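Local coordinates for ZmpA Glycopeptidase (Clostridium perfringens, PDB 6XSX), which probably hydrolyses the peptide backbone of glycosylated proteins, this chain being the M60 catalytic module of a much longer metalloprotease, at residues A54-S57 with G58-I61; Y165-L168 with L169-P173; A192-A195 with L196-K200; F262-A265 with E266-G269. One frame throughout, in Å; residues are numbered along the deposited sequence.

Interaction 1. Residues A54-S57 with G58-I61; sequences AVKS and GQVI
Gln-59 reaches back across the turn and meets Val-55 and Lys-56 at about a right angle to both side chains. Its CG lies between the backbone N and the carbonyl carbon (chi1 85°), and the otherwise extended chain brings the amide beside the end of the preceding strand. There OE1 accepts the backbone N-H of Lys-56 in a nearly straight 2.9 Å bond, while Val-55 CA lies 3.4 Å from the same OE1. The backbone closes the type II turn from Lys-56 to Gln-59 in the opposite sense, Gln-59 N donating to Lys-56 O over 3.1 Å. Gly-58 suits the third position because a side chain at its positive phi (87°) would clash with Ser-57 O. The branched Val-55 and Ile-61 also cross at a right angle, with Val-55 CG1 3.7 Å from Ile-61 CG2, a snug apolar fit between two buried side chains. The turn leads from strand 49-56 of the large mixed sheet into strand 60-66 of a four-stranded antiparallel sheet. The Lys-56 ammonium goes to Asp-172 and Gln-174, and Ser-57 OG bonds to Pro-103 O. Because Gln-59 NE2 donates to Gly-141 O while OE1 takes the Lys-56 N-H, the amide is held at both ends, which fixes its rotation and ties the turn to the connection between strands 136-140 and 143-149.

Interaction 2. Residues Y165-L168 with L169-P173; sequences YVDL and LKKDP
Asp-167 and Lys-171, one helical turn apart, form a salt bridge along the outer side of the helix, with OD1 of Asp-167 2.7 Å from NZ of Lys-171. OD1 uses its syn lone pair, the side facing the other oxygen. The lysine gets there by a bend at chi2 (109°), which swings CD back over the aspartate; its length lets the ammonium reach back one turn to the carboxylate. OD2 of the same carboxylate accepts a water at 2.7 Å, and that water in turn accepts from Lys-170 NZ at 3.0 Å, so each oxygen of Asp-167 has a partner and the second lysine is joined to it indirectly. This is the last stretch of helix 155-171, the helical arm of a beta-alpha-beta unit between the parallel strands 143-149 and 179-182. Its inner side is apolar: Tyr-165 CE2 rests 3.9 Å from Leu-169 CG, and the tyrosine hydroxyl is bonded to Pro-176 O. Among the backbone groups, Tyr-165 O receives Leu-169 N at 2.8 Å, whereas Lys-170 N bonds only weakly to Val-166 O. Leu-168 O closes the helix by taking Asp-172 N at 2.8 Å, with a weak second bond from Lys-171 N. Asp-172, the first residue to leave helical angles, spends its carboxylate beyond the helix: OD2 bridges to Lys-56, and OD1 accepts the backbone N-H of Gln-174.

Interaction 3. Residues A192-A195 with L196-K200; sequences ATYA and LNWYK
Ala-192 O accepts Leu-196 N at 3.0 Å, and the same i to i+4 pattern continues through Tyr-194 O with Trp-198 N at 2.8 Å and Ala-195 O with Tyr-199 N at 3.1 Å; the bond from Asn-197 N to Thr-193 O is longer and weak. The segments are thus successive turns of one alpha-helix. Thr-193 O also takes a water, which reaches Asn-197 OD1 weakly. On another side, Tyr-194 and Trp-198 both have CG anti to the backbone N (chi1 -173° for each), and their side chains then cross at a slant. The phenol and the five-membered ring lie nearly parallel, 18° apart, but slid so far that they barely overlap; Tyr-194 CE1 on Trp-198 CB and Tyr-194 OH on Trp-198 CD1 each stand 3.7 Å apart. Tyr-199 lies over its own helix, with CD2 only 3.0 Å from Ala-195 O, and the Ala-195 methyl, CB 4.2 Å from Tyr-199 CE2, is small enough to suit so close a neighbour. The Tyr-199 hydroxyl bonds to Thr-209. Around helix 192-202, Leu-196 and Ala-192 face helix 155-171, Ala-195 and Tyr-199 rest on Phe-179 of strand 179-182, and Tyr-194, Trp-198 and Tyr-199 lean on Leu-271 of helix 267-272.

Interaction 4. Residues F262-A265 with E266-G269; sequences FNKA and EQGG
The Phe-262 ring and the Gln-267 amide lie in planes only 17° apart, although the two side chains cross at about a right angle; they meet through Phe-262 CE1 and Gln-267 CG, 4.1 Å apart. The Phe-262 side chain also touches Ser-242 and Leu-244 of neighbouring strand 240-244 and, one strand further across the sheet, Val-190; the apolar Leu-244 and Val-190 suit an aromatic. The amide bonds in its own plane: NE2 donates to Lys-264 O at 3.0 Å, on a lone pair of that oxygen. OE1 bonds to Thr-191 OG1, so both polar atoms of this buried glutamine are used and its flip is fixed. Lys-264 O also receives the Gln-267 backbone N weakly. Together these bonds shape the passage from strand 259-262 through a short 3-10 turn into helix 267-272, with Glu-266 at the N-cap position. Glu-266 N donates to Asn-263 O at 2.9 Å from well above the carbonyl plane. Asn-263 OD1 accepts from Lys-264 N and Arg-111, while ND2 bonds to Asp-248. Phe-262 comes close to the HExxH pattern of helix 277-286 but makes no contact with it; this is probably the zinc-binding motif, although no metal is bound to its histidines here.

From the N terminus, the four contacts follow in series; each is local, a beta turn, two pieces of helix and a helix start, and none closes a long loop, nests in or crosses another. Interaction 1 turns the chain between two sheets; interaction 2 ends helix 155-171 and is joined to it by the Lys-56 to Asp-172 salt bridge. Interaction 3 begins helix 192-202, which lies against helix 155-171 through Val-166 on Leu-196 and Leu-169 on Thr-193. Interaction 4 opens helix 267-272, and Tyr-194 and Trp-198 pack on its first residues, Gln-267 and Gly-268. Neighbours thus touch in order, 1 with 2, 2 with 3 and 3 with 4, from a sheet-linking turn across three helices.

Interaction 1. Residues A54-S57 with G58-I61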
# COMPACT_ATOMS: atom_id res chain seq x y z
N ALA A 54 11.97 -1.39 27.99
CA ALA A 54 12.32 -2.75 27.59
C ALA A 54 12.25 -3.66 28.81
O ALA A 54 12.53 -3.23 29.93
CB ALA A 54 13.71 -2.78 27.00
N VAL A 55 11.89 -4.93 28.57
CA VAL A 55 11.85 -5.94 29.61
C VAL A 55 12.39 -7.26 29.05
O VAL A 55 12.39 -7.46 27.83
CB VAL A 55 10.43 -6.11 30.17
CG1 VAL A 55 10.02 -4.94 31.06
CG2 VAL A 55 9.41 -6.31 29.06
N LYS A 56 12.82 -8.13 29.97
CA LYS A 56 13.18 -9.51 29.69
C LYS A 56 12.01 -10.40 30.08
O LYS A 56 11.38 -10.17 31.12
CB LYS A 56 14.38 -9.92 30.55
CG LYS A 56 15.65 -9.12 30.32
CD LYS A 56 16.78 -9.49 31.25
CE LYS A 56 17.99 -8.60 31.04
NZ LYS A 56 19.18 -9.10 31.76
N SER A 57 11.74 -11.44 29.27
CA SER A 57 10.76 -12.44 29.63
C SER A 57 11.10 -12.99 31.02
O SER A 57 12.26 -13.25 31.30
CB SER A 57 10.67 -13.54 28.59
OG SER A 57 9.95 -13.09 27.43
N GLY A 58 10.08 -13.15 31.87
CA GLY A 58 10.30 -13.75 33.18
C GLY A 58 10.72 -12.74 34.25
O GLY A 58 10.84 -13.10 35.42
N GLN A 59 10.94 -11.47 33.88
CA GLN A 59 11.22 -10.48 34.90
C GLN A 59 9.91 -9.97 35.50
O GLN A 59 8.84 -10.09 34.89
CB GLN A 59 12.16 -9.36 34.41
CG GLN A 59 11.48 -8.22 33.67
CD GLN A 59 12.39 -7.01 33.53
OE1 GLN A 59 13.19 -6.89 32.60
NE2 GLN A 59 12.25 -6.06 34.45
N VAL A 60 10.02 -9.41 36.70
CA VAL A 60 8.91 -8.77 37.39
C VAL A 60 9.01 -7.27 37.13
O VAL A 60 10.09 -6.70 37.16
CB VAL A 60 8.96 -9.07 38.90
CG1 VAL A 60 7.95 -8.25 39.69
CG2 VAL A 60 8.83 -10.56 39.19
N ILE A 61 7.85 -6.65 36.86
CA ILE A 61 7.72 -5.21 36.84
C ILE A 61 6.53 -4.86 37.73
O ILE A 61 5.69 -5.73 37.98
CB ILE A 61 7.54 -4.67 35.41
CG1 ILE A 61 6.32 -5.28 34.70
CG2 ILE A 61 8.81 -4.86 34.59
CD1 ILE A 61 5.83 -4.48 33.50

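Interaction 2. Residues Y165-L168 with L169-P173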
# COMPACT_ATOMS: atom_id res chain seq x y z
N TYR A 165 23.00 2.24 24.10
CA TYR A 165 22.22 1.02 24.27
C TYR A 165 22.88 -0.15 23.55
O TYR A 165 22.86 -1.27 24.05
CB TYR A 165 20.76 1.20 23.82
CG TYR A 165 19.86 0.03 24.14
CD1 TYR A 165 19.26 -0.09 25.39
CD2 TYR A 165 19.63 -0.97 23.20
CE1 TYR A 165 18.44 -1.17 25.69
CE2 TYR A 165 18.80 -2.05 23.49
CZ TYR A 165 18.20 -2.14 24.73
OH TYR A 165 17.40 -3.21 25.02
N VAL A 166 23.46 0.13 22.38
CA VAL A 166 24.20 -0.89 21.65
C VAL A 166 25.37 -1.37 22.52
O VAL A 166 25.65 -2.57 22.58
CB VAL A 166 24.63 -0.39 20.26
CG1 VAL A 166 25.59 -1.35 19.57
CG2 VAL A 166 23.42 -0.10 19.37
N ASP A 167 26.00 -0.45 23.25
CA ASP A 167 27.07 -0.84 24.15
C ASP A 167 26.51 -1.74 25.25
O ASP A 167 27.10 -2.77 25.58
CB ASP A 167 27.83 0.35 24.75
CG ASP A 167 28.98 -0.10 25.65
OD1 ASP A 167 28.79 -0.10 26.88
OD2 ASP A 167 30.04 -0.47 25.11
N LEU A 168 25.35 -1.34 25.80
CA LEU A 168 24.75 -2.06 26.91
C LEU A 168 24.36 -3.46 26.46
O LEU A 168 24.55 -4.41 27.21
CB LEU A 168 23.55 -1.26 27.46
CG LEU A 168 22.84 -1.87 28.67
CD1 LEU A 168 23.75 -1.92 29.89
CD2 LEU A 168 21.55 -1.12 28.99
N LEU A 169 23.88 -3.59 25.21
CA LEU A 169 23.55 -4.87 24.60
C LEU A 169 24.72 -5.84 24.69
O LEU A 169 24.54 -6.99 25.09
CB LEU A 169 23.17 -4.66 23.14
CG LEU A 169 21.67 -4.66 22.82
CD1 LEU A 169 21.46 -4.56 21.32
CD2 LEU A 169 20.99 -5.90 23.39
N LYS A 170 25.92 -5.38 24.30
CA LYS A 170 27.13 -6.18 24.37
C LYS A 170 27.37 -6.70 25.78
O LYS A 170 27.82 -7.83 25.96
CB LYS A 170 28.34 -5.40 23.85
CG LYS A 170 28.64 -5.60 22.38
CD LYS A 170 29.70 -4.67 21.85
CE LYS A 170 29.39 -4.20 20.44
NZ LYS A 170 30.24 -3.05 20.06
N LYS A 171 27.05 -5.88 26.79
CA LYS A 171 27.29 -6.24 28.18
C LYS A 171 26.20 -7.18 28.70
O LYS A 171 26.47 -8.04 29.53
CB LYS A 171 27.43 -5.00 29.06
CG LYS A 171 28.84 -4.44 29.19
CD LYS A 171 29.12 -3.13 28.48
CE LYS A 171 30.42 -2.49 28.95
NZ LYS A 171 30.81 -1.31 28.14
N ASP A 172 24.96 -6.99 28.22
CA ASP A 172 23.84 -7.82 28.63
C ASP A 172 23.06 -8.28 27.40
O ASP A 172 22.11 -7.60 26.97
CB ASP A 172 22.94 -7.12 29.66
CG ASP A 172 21.85 -8.02 30.22
OD1 ASP A 172 21.77 -9.20 29.80
OD2 ASP A 172 21.07 -7.54 31.06
N PRO A 173 23.45 -9.42 26.79
CA PRO A 173 22.79 -9.95 25.60
C PRO A 173 21.37 -10.49 25.82
O PRO A 173 20.71 -10.86 24.85
CB PRO A 173 23.70 -11.12 25.16
CG PRO A 173 25.01 -10.88 25.88
CD PRO A 173 24.60 -10.25 27.20
O HOH W 1 30.26 -1.24 22.51

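Interaction 3. Residues A192-A195 with L196-K200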
# COMPACT_ATOMS: atom_id res chain seq x y z
N ALA A 192 18.30 -2.26 17.31
CA ALA A 192 19.13 -1.11 17.67
C ALA A 192 20.45 -1.14 16.90
O ALA A 192 20.93 -0.10 16.45
CB ALA A 192 19.35 -1.06 19.16
N THR A 193 21.03 -2.34 16.77
CA THR A 193 22.34 -2.52 16.15
C THR A 193 22.28 -2.12 14.68
O THR A 193 23.18 -1.43 14.18
CB THR A 193 22.88 -3.94 16.37
OG1 THR A 193 21.89 -4.83 15.85
CG2 THR A 193 23.13 -4.27 17.83
N TYR A 194 21.21 -2.54 13.99
CA TYR A 194 21.03 -2.19 12.59
C TYR A 194 20.72 -0.69 12.45
O TYR A 194 21.32 -0.02 11.62
CB TYR A 194 19.95 -3.06 11.94
CG TYR A 194 19.84 -2.85 10.46
CD1 TYR A 194 19.30 -1.69 9.94
CD2 TYR A 194 20.30 -3.81 9.57
CE1 TYR A 194 19.21 -1.48 8.57
CE2 TYR A 194 20.20 -3.62 8.20
CZ TYR A 194 19.66 -2.45 7.70
OH TYR A 194 19.57 -2.24 6.35
N ALA A 195 19.79 -0.19 13.27
CA ALA A 195 19.39 1.21 13.20
C ALA A 195 20.61 2.12 13.33
O ALA A 195 20.74 3.08 12.57
CB ALA A 195 18.37 1.52 14.26
N LEU A 196 21.50 1.83 14.29
CA LEU A 196 22.61 2.73 14.57
C LEU A 196 23.57 2.75 13.37
O LEU A 196 24.01 3.83 12.96
CB LEU A 196 23.31 2.33 15.88
CG LEU A 196 24.60 3.09 16.18
CD1 LEU A 196 24.36 4.59 16.32
CD2 LEU A 196 25.26 2.55 17.44
N ASN A 197 23.85 1.57 12.81
CA ASN A 197 24.71 1.40 11.65
C ASN A 197 24.12 2.11 10.44
O ASN A 197 24.84 2.79 9.71
CB ASN A 197 24.93 -0.08 11.32
CG ASN A 197 26.06 -0.73 12.11
OD1 ASN A 197 26.81 -0.05 12.82
ND2 ASN A 197 26.18 -2.04 12.01
N TRP A 198 22.81 1.97 10.23
CA TRP A 198 22.15 2.47 9.03
C TRP A 198 22.11 4.00 9.00
O TRP A 198 22.44 4.61 7.99
CB TRP A 198 20.76 1.85 8.86
CG TRP A 198 20.11 2.18 7.55
CD1 TRP A 198 20.19 1.45 6.40
CD2 TRP A 198 19.29 3.33 7.25
NE1 TRP A 198 19.47 2.05 5.41
CE2 TRP A 198 18.90 3.21 5.90
CE3 TRP A 198 18.83 4.44 7.98
CZ2 TRP A 198 18.09 4.15 5.26
CZ3 TRP A 198 18.01 5.35 7.36
CH2 TRP A 198 17.65 5.22 6.01
N TYR A 199 21.73 4.62 10.12
CA TYR A 199 21.70 6.07 10.23
C TYR A 199 23.10 6.64 9.99
O TYR A 199 23.25 7.59 9.21
CB TYR A 199 21.08 6.52 11.56
CG TYR A 199 19.58 6.34 11.67
CD1 TYR A 199 18.70 6.95 10.77
CD2 TYR A 199 19.03 5.56 12.68
CE1 TYR A 199 17.33 6.78 10.87
CE2 TYR A 199 17.66 5.38 12.79
CZ TYR A 199 16.80 5.99 11.88
OH TYR A 199 15.45 5.81 11.99
N LYS A 200 24.12 6.05 10.63
CA LYS A 200 25.48 6.56 10.53
C LYS A 200 26.01 6.40 9.11
O LYS A 200 26.49 7.38 8.54
CB LYS A 200 26.38 5.95 11.61
CG LYS A 200 26.09 6.43 13.03
CD LYS A 200 27.22 6.20 14.01
CE LYS A 200 27.70 4.77 14.03
NZ LYS A 200 28.42 4.46 15.28
O HOH W 2 25.49 -1.03 15.50

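Interaction 4. Residues F262-A265 with E266-G269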
# COMPACT_ATOMS: atom_id res chain seq x y z
N PHE A 262 8.53 -7.25 7.84
CA PHE A 262 9.64 -7.28 6.90
C PHE A 262 10.76 -8.09 7.54
O PHE A 262 10.86 -8.15 8.76
CB PHE A 262 10.10 -5.87 6.53
CG PHE A 262 10.40 -4.99 7.72
CD1 PHE A 262 11.57 -5.15 8.46
CD2 PHE A 262 9.49 -4.02 8.14
CE1 PHE A 262 11.81 -4.36 9.58
CE2 PHE A 262 9.75 -3.21 9.24
CZ PHE A 262 10.90 -3.40 9.97
N ASN A 263 11.61 -8.71 6.71
CA ASN A 263 12.67 -9.56 7.19
C ASN A 263 13.90 -8.71 7.52
O ASN A 263 13.92 -7.51 7.24
CB ASN A 263 12.98 -10.68 6.18
CG ASN A 263 13.45 -11.98 6.82
OD1 ASN A 263 13.87 -12.02 7.98
ND2 ASN A 263 13.37 -13.06 6.06
N LYS A 264 14.93 -9.37 8.07
CA LYS A 264 16.14 -8.74 8.61
C LYS A 264 16.78 -7.80 7.59
O LYS A 264 17.19 -6.70 7.94
CB LYS A 264 17.15 -9.82 9.03
CG LYS A 264 18.34 -9.31 9.84
CD LYS A 264 19.51 -10.28 9.92
CE LYS A 264 19.40 -11.28 11.05
NZ LYS A 264 20.35 -12.41 10.89
N ALA A 265 16.89 -8.26 6.34
CA ALA A 265 17.66 -7.54 5.34
C ALA A 265 16.93 -6.27 4.93
O ALA A 265 17.51 -5.41 4.28
CB ALA A 265 17.95 -8.42 4.15
N GLU A 266 15.65 -6.15 5.29
CA GLU A 266 14.82 -5.06 4.82
C GLU A 266 14.68 -3.97 5.89
O GLU A 266 13.87 -3.04 5.73
CB GLU A 266 13.46 -5.59 4.34
CG GLU A 266 13.47 -6.12 2.91
CD GLU A 266 14.23 -7.43 2.77
OE1 GLU A 266 13.92 -8.38 3.51
OE2 GLU A 266 15.17 -7.48 1.96
N GLN A 267 15.48 -4.04 6.96
CA GLN A 267 15.42 -3.06 8.03
C GLN A 267 15.72 -1.66 7.49
O GLN A 267 15.08 -0.70 7.88
CB GLN A 267 16.33 -3.41 9.21
CG GLN A 267 15.83 -4.59 10.04
CD GLN A 267 16.83 -4.99 11.10
OE1 GLN A 267 16.83 -4.45 12.21
NE2 GLN A 267 17.70 -5.93 10.75
N GLY A 268 16.70 -1.58 6.57
CA GLY A 268 17.05 -0.32 5.93
C GLY A 268 15.91 0.26 5.08
O GLY A 268 15.68 1.47 5.09
N GLY A 269 15.20 -0.62 4.35
CA GLY A 269 13.99 -0.23 3.65
C GLY A 269 12.97 0.42 4.59
O GLY A 269 12.35 1.43 4.26